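Local coordinates for uncharacterized hypothetical protein (Bacteroides uniformis, PDB 4EIU) that is of unknown function but belongs to the DUF3823 family, whose N-terminal domain is grouped with the transthyretin-like beta domains, at residues I34-T39 against Y71-D76; E15-A20 against K108-P113. All coordinates share one frame; numbering follows the deposited sequence.

Contact 1 (I34-T39 against Y71-D76)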
loop_
_atom_site.group_PDB
_atom_site.type_symbol
_atom_site.label_atom_id
_atom_site.label_comp_id
_atom_site.label_asym_id
_atom_site.label_seq_id
_atom_site.Cartn_x
_atom_site.Cartn_y
_atom_site.Cartn_z
ATOM N N ILE A 34 -4.041 3.214 -1.080
ATOM C CA ILE A 34 -5.196 2.347 -0.787
ATOM C C ILE A 34 -6.467 3.097 -1.143
ATOM O O ILE A 34 -6.837 4.096 -0.475
ATOM C CB ILE A 34 -5.255 1.879 0.676
ATOM C CG1 ILE A 34 -4.005 1.118 1.077
ATOM C CG2 ILE A 34 -6.562 1.077 0.917
ATOM C CD1 ILE A 34 -3.927 0.746 2.560
ATOM N N ARG A 35 -7.079 2.635 -2.224
ATOM C CA ARG A 35 -8.295 3.201 -2.812
ATOM C C ARG A 35 -9.547 2.765 -2.101
ATOM O O ARG A 35 -9.700 1.582 -1.793
ATOM C CB ARG A 35 -8.379 2.845 -4.290
ATOM C CG ARG A 35 -9.371 3.665 -5.103
ATOM C CD ARG A 35 -9.434 3.194 -6.536
ATOM N NE ARG A 35 -10.136 1.904 -6.589
ATOM C CZ ARG A 35 -10.354 1.201 -7.694
ATOM N NH1 ARG A 35 -9.930 1.631 -8.886
ATOM N NH2 ARG A 35 -10.975 0.027 -7.596
ATOM N N VAL A 36 -10.469 3.705 -1.920
ATOM C CA VAL A 36 -11.750 3.452 -1.265
ATOM C C VAL A 36 -12.853 3.888 -2.232
ATOM O O VAL A 36 -12.887 5.038 -2.713
ATOM C CB VAL A 36 -11.883 4.225 0.079
ATOM C CG1 VAL A 36 -13.171 3.825 0.809
ATOM C CG2 VAL A 36 -10.638 3.980 0.964
ATOM N N ARG A 37 -13.793 2.974 -2.475
ATOM C CA ARG A 37 -14.934 3.208 -3.377
ATOM C C ARG A 37 -16.232 2.875 -2.675
ATOM O O ARG A 37 -16.466 1.699 -2.261
ATOM C CB ARG A 37 -14.754 2.341 -4.651
ATOM C CG ARG A 37 -15.942 2.311 -5.589
ATOM C CD ARG A 37 -15.627 1.553 -6.871
ATOM N NE ARG A 37 -14.604 2.251 -7.644
ATOM C CZ ARG A 37 -14.044 1.756 -8.733
ATOM N NH1 ARG A 37 -14.453 0.581 -9.201
ATOM N NH2 ARG A 37 -13.105 2.444 -9.382
ATOM N N LEU A 38 -17.072 3.891 -2.575
ATOM C CA LEU A 38 -18.371 3.826 -1.946
ATOM C C LEU A 38 -19.445 3.875 -3.019
ATOM O O LEU A 38 -19.586 4.877 -3.718
ATOM C CB LEU A 38 -18.557 5.019 -0.970
ATOM C CG LEU A 38 -17.432 5.318 0.067
ATOM C CD1 LEU A 38 -17.688 6.582 0.922
ATOM C CD2 LEU A 38 -17.157 4.140 0.968
ATOM N N THR A 39 -20.236 2.806 -3.117
ATOM C CA THR A 39 -21.384 2.731 -4.029
ATOM C C THR A 39 -22.658 2.622 -3.218
ATOM O O THR A 39 -22.789 1.728 -2.379
ATOM C CB THR A 39 -21.263 1.490 -4.926
ATOM O OG1 THR A 39 -19.937 1.412 -5.433
ATOM C CG2 THR A 39 -22.224 1.502 -6.106
ATOM N N TYR A 71 -24.594 1.254 1.604
ATOM C CA TYR A 71 -23.424 1.352 0.741
ATOM C C TYR A 71 -22.661 0.055 0.703
ATOM O O TYR A 71 -22.591 -0.663 1.708
ATOM C CB TYR A 71 -22.478 2.461 1.240
ATOM C CG TYR A 71 -22.975 3.862 0.909
ATOM C CD1 TYR A 71 -23.849 4.516 1.742
ATOM C CD2 TYR A 71 -22.583 4.503 -0.273
ATOM C CE1 TYR A 71 -24.314 5.795 1.437
ATOM C CE2 TYR A 71 -23.041 5.783 -0.582
ATOM C CZ TYR A 71 -23.905 6.412 0.273
ATOM O OH TYR A 71 -24.384 7.660 -0.040
ATOM N N ASN A 72 -22.050 -0.194 -0.447
ATOM C CA ASN A 72 -20.928 -1.098 -0.577
ATOM C C ASN A 72 -19.633 -0.279 -0.435
ATOM O O ASN A 72 -19.478 0.777 -1.071
ATOM C CB ASN A 72 -20.978 -1.775 -1.958
ATOM C CG ASN A 72 -19.842 -2.747 -2.179
ATOM O OD1 ASN A 72 -18.864 -2.419 -2.876
ATOM N ND2 ASN A 72 -19.959 -3.947 -1.606
ATOM N N VAL A 73 -18.715 -0.785 0.372
ATOM C CA VAL A 73 -17.449 -0.157 0.632
ATOM C C VAL A 73 -16.387 -1.148 0.176
ATOM O O VAL A 73 -16.255 -2.228 0.732
ATOM C CB VAL A 73 -17.282 0.213 2.131
ATOM C CG1 VAL A 73 -15.929 0.917 2.367
ATOM C CG2 VAL A 73 -18.480 1.098 2.604
ATOM N N ARG A 74 -15.668 -0.785 -0.864
ATOM C CA ARG A 74 -14.640 -1.607 -1.468
ATOM C C ARG A 74 -13.281 -0.924 -1.349
ATOM O O ARG A 74 -13.177 0.244 -1.694
ATOM C CB ARG A 74 -14.971 -1.770 -2.962
ATOM C CG ARG A 74 -13.853 -2.463 -3.722
ATOM C CD ARG A 74 -14.157 -2.660 -5.202
ATOM N NE ARG A 74 -12.910 -3.107 -5.834
ATOM C CZ ARG A 74 -12.834 -3.845 -6.937
ATOM N NH1 ARG A 74 -13.940 -4.272 -7.576
ATOM N NH2 ARG A 74 -11.641 -4.180 -7.388
ATOM N N ILE A 75 -12.228 -1.643 -0.929
ATOM C CA ILE A 75 -10.886 -1.091 -0.926
ATOM C C ILE A 75 -9.963 -1.956 -1.818
ATOM O O ILE A 75 -10.212 -3.145 -1.993
ATOM C CB ILE A 75 -10.315 -0.919 0.493
ATOM C CG1 ILE A 75 -10.104 -2.285 1.206
ATOM C CG2 ILE A 75 -11.260 0.039 1.308
ATOM C CD1 ILE A 75 -9.295 -2.266 2.523
ATOM N N ASP A 76 -8.994 -1.316 -2.446
ATOM C CA ASP A 76 -7.945 -1.977 -3.234
ATOM C C ASP A 76 -6.595 -1.365 -2.820
ATOM O O ASP A 76 -6.511 -0.158 -2.487
ATOM C CB ASP A 76 -8.186 -1.681 -4.707
ATOM C CG ASP A 76 -9.433 -2.356 -5.250
ATOM O OD1 ASP A 76 -9.351 -3.487 -5.764
ATOM O OD2 ASP A 76 -10.503 -1.727 -5.224
HETATM O O HOH W 1 -11.389 0.596 -4.311
HETATM O O HOH W 2 -18.193 0.010 -3.808
#

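Contact 2 (E15-A20 against K108-P113)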
loop_
_atom_site.group_PDB
_atom_site.type_symbol
_atom_site.label_atom_id
_atom_site.label_comp_id
_atom_site.label_asym_id
_atom_site.label_seq_id
_atom_site.Cartn_x
_atom_site.Cartn_y
_atom_site.Cartn_z
ATOM N N GLU A 15 -10.346 1.847 8.967
ATOM C CA GLU A 15 -8.917 1.471 9.044
ATOM C C GLU A 15 -8.655 0.167 8.319
ATOM O O GLU A 15 -9.559 -0.693 8.180
ATOM C CB GLU A 15 -8.407 1.381 10.488
ATOM C CG GLU A 15 -9.240 0.442 11.318
ATOM C CD GLU A 15 -8.779 0.277 12.759
ATOM O OE1 GLU A 15 -7.592 0.453 13.078
ATOM O OE2 GLU A 15 -9.641 -0.086 13.560
ATOM N N VAL A 16 -7.411 0.045 7.838
ATOM C CA VAL A 16 -6.963 -1.122 7.067
ATOM C C VAL A 16 -5.829 -1.781 7.830
ATOM O O VAL A 16 -4.814 -1.146 8.104
ATOM C CB VAL A 16 -6.567 -0.747 5.619
ATOM C CG1 VAL A 16 -6.098 -2.014 4.809
ATOM C CG2 VAL A 16 -7.717 -0.019 4.931
ATOM N N VAL A 17 -6.062 -3.028 8.274
ATOM C CA VAL A 17 -5.144 -3.723 9.111
ATOM C C VAL A 17 -4.827 -5.123 8.527
ATOM O O VAL A 17 -5.593 -5.712 7.782
ATOM C CB VAL A 17 -5.623 -3.858 10.580
ATOM C CG1 VAL A 17 -5.932 -2.482 11.203
ATOM C CG2 VAL A 17 -6.830 -4.788 10.686
ATOM N N ASP A 18 -3.664 -5.611 8.892
ATOM C CA ASP A 18 -3.211 -6.919 8.465
ATOM C C ASP A 18 -3.953 -7.976 9.314
ATOM O O ASP A 18 -3.828 -8.012 10.518
ATOM C CB ASP A 18 -1.710 -6.965 8.700
ATOM C CG ASP A 18 -1.082 -8.315 8.372
ATOM O OD1 ASP A 18 -1.781 -9.214 7.882
ATOM O OD2 ASP A 18 0.129 -8.476 8.663
ATOM N N GLU A 19 -4.715 -8.827 8.643
ATOM C CA GLU A 19 -5.352 -10.008 9.255
ATOM C C GLU A 19 -4.429 -10.831 10.160
ATOM O O GLU A 19 -4.839 -11.322 11.207
ATOM C CB GLU A 19 -5.844 -10.902 8.091
ATOM C CG GLU A 19 -6.868 -11.922 8.525
ATOM C CD GLU A 19 -7.172 -12.900 7.413
ATOM O OE1 GLU A 19 -7.696 -12.492 6.365
ATOM O OE2 GLU A 19 -6.852 -14.073 7.581
ATOM N N ALA A 20 -3.178 -11.009 9.760
ATOM C CA ALA A 20 -2.287 -11.870 10.522
ATOM C C ALA A 20 -1.755 -11.219 11.802
ATOM O O ALA A 20 -1.576 -11.905 12.770
ATOM C CB ALA A 20 -1.142 -12.385 9.653
ATOM N N LYS A 108 -13.787 -1.586 9.707
ATOM C CA LYS A 108 -12.427 -2.102 9.788
ATOM C C LYS A 108 -12.254 -3.159 8.733
ATOM O O LYS A 108 -13.106 -4.043 8.637
ATOM C CB LYS A 108 -12.165 -2.618 11.188
ATOM C CG LYS A 108 -10.825 -3.320 11.379
ATOM C CD LYS A 108 -10.589 -3.537 12.856
ATOM C CE LYS A 108 -9.987 -4.892 13.132
ATOM N NZ LYS A 108 -9.877 -5.045 14.611
ATOM N N PHE A 109 -11.188 -3.050 7.921
ATOM C CA PHE A 109 -10.877 -4.025 6.896
ATOM C C PHE A 109 -9.638 -4.809 7.315
ATOM O O PHE A 109 -8.600 -4.232 7.566
ATOM C CB PHE A 109 -10.587 -3.349 5.548
ATOM C CG PHE A 109 -11.827 -2.968 4.778
ATOM C CD1 PHE A 109 -12.427 -3.861 3.883
ATOM C CD2 PHE A 109 -12.385 -1.746 4.955
ATOM C CE1 PHE A 109 -13.575 -3.513 3.190
ATOM C CE2 PHE A 109 -13.559 -1.380 4.274
ATOM C CZ PHE A 109 -14.133 -2.248 3.387
ATOM N N GLU A 110 -9.737 -6.128 7.303
ATOM C CA GLU A 110 -8.580 -6.969 7.549
ATOM C C GLU A 110 -8.153 -7.506 6.216
ATOM O O GLU A 110 -8.945 -8.175 5.558
ATOM C CB GLU A 110 -8.943 -8.124 8.475
ATOM C CG GLU A 110 -9.235 -7.638 9.863
ATOM C CD GLU A 110 -9.505 -8.809 10.768
ATOM O OE1 GLU A 110 -10.651 -9.237 10.796
ATOM O OE2 GLU A 110 -8.573 -9.323 11.389
ATOM N N VAL A 111 -6.897 -7.264 5.843
ATOM C CA VAL A 111 -6.374 -7.588 4.514
ATOM C C VAL A 111 -5.085 -8.393 4.691
ATOM O O VAL A 111 -4.629 -8.644 5.810
ATOM C CB VAL A 111 -6.161 -6.319 3.668
ATOM C CG1 VAL A 111 -7.466 -5.503 3.576
ATOM C CG2 VAL A 111 -5.048 -5.469 4.254
ATOM N N GLN A 112 -4.551 -8.838 3.576
ATOM C CA GLN A 112 -3.340 -9.683 3.534
ATOM C C GLN A 112 -2.338 -8.928 2.640
ATOM O O GLN A 112 -2.332 -9.105 1.430
ATOM C CB GLN A 112 -3.707 -11.040 2.977
ATOM C CG GLN A 112 -4.422 -11.863 4.048
ATOM C CD GLN A 112 -5.040 -13.156 3.560
ATOM O OE1 GLN A 112 -5.793 -13.188 2.560
ATOM N NE2 GLN A 112 -4.738 -14.242 4.271
ATOM N N PRO A 113 -1.496 -8.072 3.262
ATOM C CA PRO A 113 -0.572 -7.281 2.469
ATOM C C PRO A 113 0.438 -8.205 1.792
ATOM O O PRO A 113 0.780 -9.212 2.336
ATOM C CB PRO A 113 0.148 -6.406 3.505
ATOM C CG PRO A 113 -0.001 -7.130 4.797
ATOM C CD PRO A 113 -1.263 -7.940 4.709
HETATM O O HOH W 3 -6.355 -8.187 12.484
HETATM O O HOH W 4 -8.074 -10.597 4.710
#

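Contact 1 (I34-T39 against Y71-D76)
Val36 and Leu38 on one strand lie side by side with Ile75 and Val73 on its antiparallel neighbour, and these branched side chains make the tightly packed face of the contact. CD2 of Leu38 wedges against both methyls of Val73, 3.7 Å from CG2. Val36 meets Ile75 more lightly through their CG2 atoms, 4.0 Å apart. At the far end Leu38 CB reaches CD2 of the Tyr71 ring, whose hydroxyl is bound to Phe67 O. Beneath this row the strands exchange backbone bonds in the pairs Arg35-Asp76, Arg37-Arg74 and Thr39-Asn72, the shortest being Asn72 N to Thr39 O at 2.8 Å. These are two neighbouring strands of a five-stranded antiparallel sheet, and the apolar face turns inward to Ile12 and other residues of the second sheet, consistent with a transthyretin-like sandwich. The opposite face is polar, looser and partly open to solvent. Here Asp76 joins Arg35 and Arg74 in a salt-bridge network. Arg74, extended from CG to NE, grips the carboxylate side-on: NE reaches OD2 at 2.8 Å and NH2 reaches OD1 at 2.9 Å, both on syn lone pairs. Arg35 comes from the other strand; its bend at chi3 (73°) brings NH2 to Asp76 OD2 at 3.0 Å from above the carboxylate plane, with the two planes 82° apart. Two cations around one carboxylate would probably hold it ionised. A water in the plane of the Arg35 guanidinium accepts from NE, while Arg37 NH2 lies above one face of that guanidinium, offset toward its rim, and forms a salt bridge with Asp52. Farther along, a second water sits among Arg37 O, Thr39 OG1 and Asn72 OD1, 2.7 Å from the last, and Asn72 ND2 turns to Ser96 and Asn98.

Contact 2 (E15-A20 against K108-P113)
Val17 O takes a hydrogen bond of 2.8 Å from Val111 N, with a weaker CA-H contact from Glu110 on the same oxygen. The same parallel ladder carries Phe109 N to Glu15 O, Val17 N to Phe109 O and Glu19 N to Val111 O; the first two of these bonds are both nearly straight at 175°. On the face of Val16 and Phe109, CG1 of Val16 meets CG2 of Val111 at 3.7 Å, the two side chains crossing at about a right angle. The other face, that of Glu15, Val17, Lys108 and Glu110, is more open, Lys108 and Glu110 being exposed. The methylenes of Lys108 run past Glu15, CD lying 3.6 Å from OE2; NZ stays 5.1 Å from that oxygen, and Glu15 OE1 pairs with Arg24. Val17 CG2 rests on CG of Glu110. At the end of its strand Asp18 makes an Asx turn, OD1 taking Ala20 N at 2.9 Å from above the carboxylate plane. With CG anti to the backbone N (chi1 177°), its carboxylate lies against the Pro113 ring, OD1 3.5 Å from CD, while OD2 is hydrogen-bonded to Thr21 OG1. Glu19 runs alongside Gln112, their flat ends 23° apart, and a water joins Glu19 OE1 to Glu110 O. Val16, Phe109 and Val111 turn inward to strand 69-76, strand 60-63 flanks 10-18 on its other edge, and Gln112 OE1 reaches Lys148 of helix 142-149.

Overall arrangement
Contacts 1 and 2 belong to the two facing sheets of one sandwich: 34-39 with 71-76 in the five-stranded sheet, 15-20 with 108-113 in the three-stranded one. Their apolar faces meet in a common core, where Ile75 CD1 reaches Phe109 CG at 3.5 Å and also touches Val16 and Val111. Strand pairing differs, antiparallel in contact 1 and parallel in contact 2, and along the chain contact 1 is nested within the loop that contact 2 closes. The outer chemistry differs as well: contact 1 carries a compact ion network, whereas contact 2, some of whose outward side chains are exposed, has acidic side chains linked through water to backbone carbonyls and a turn at one strand end.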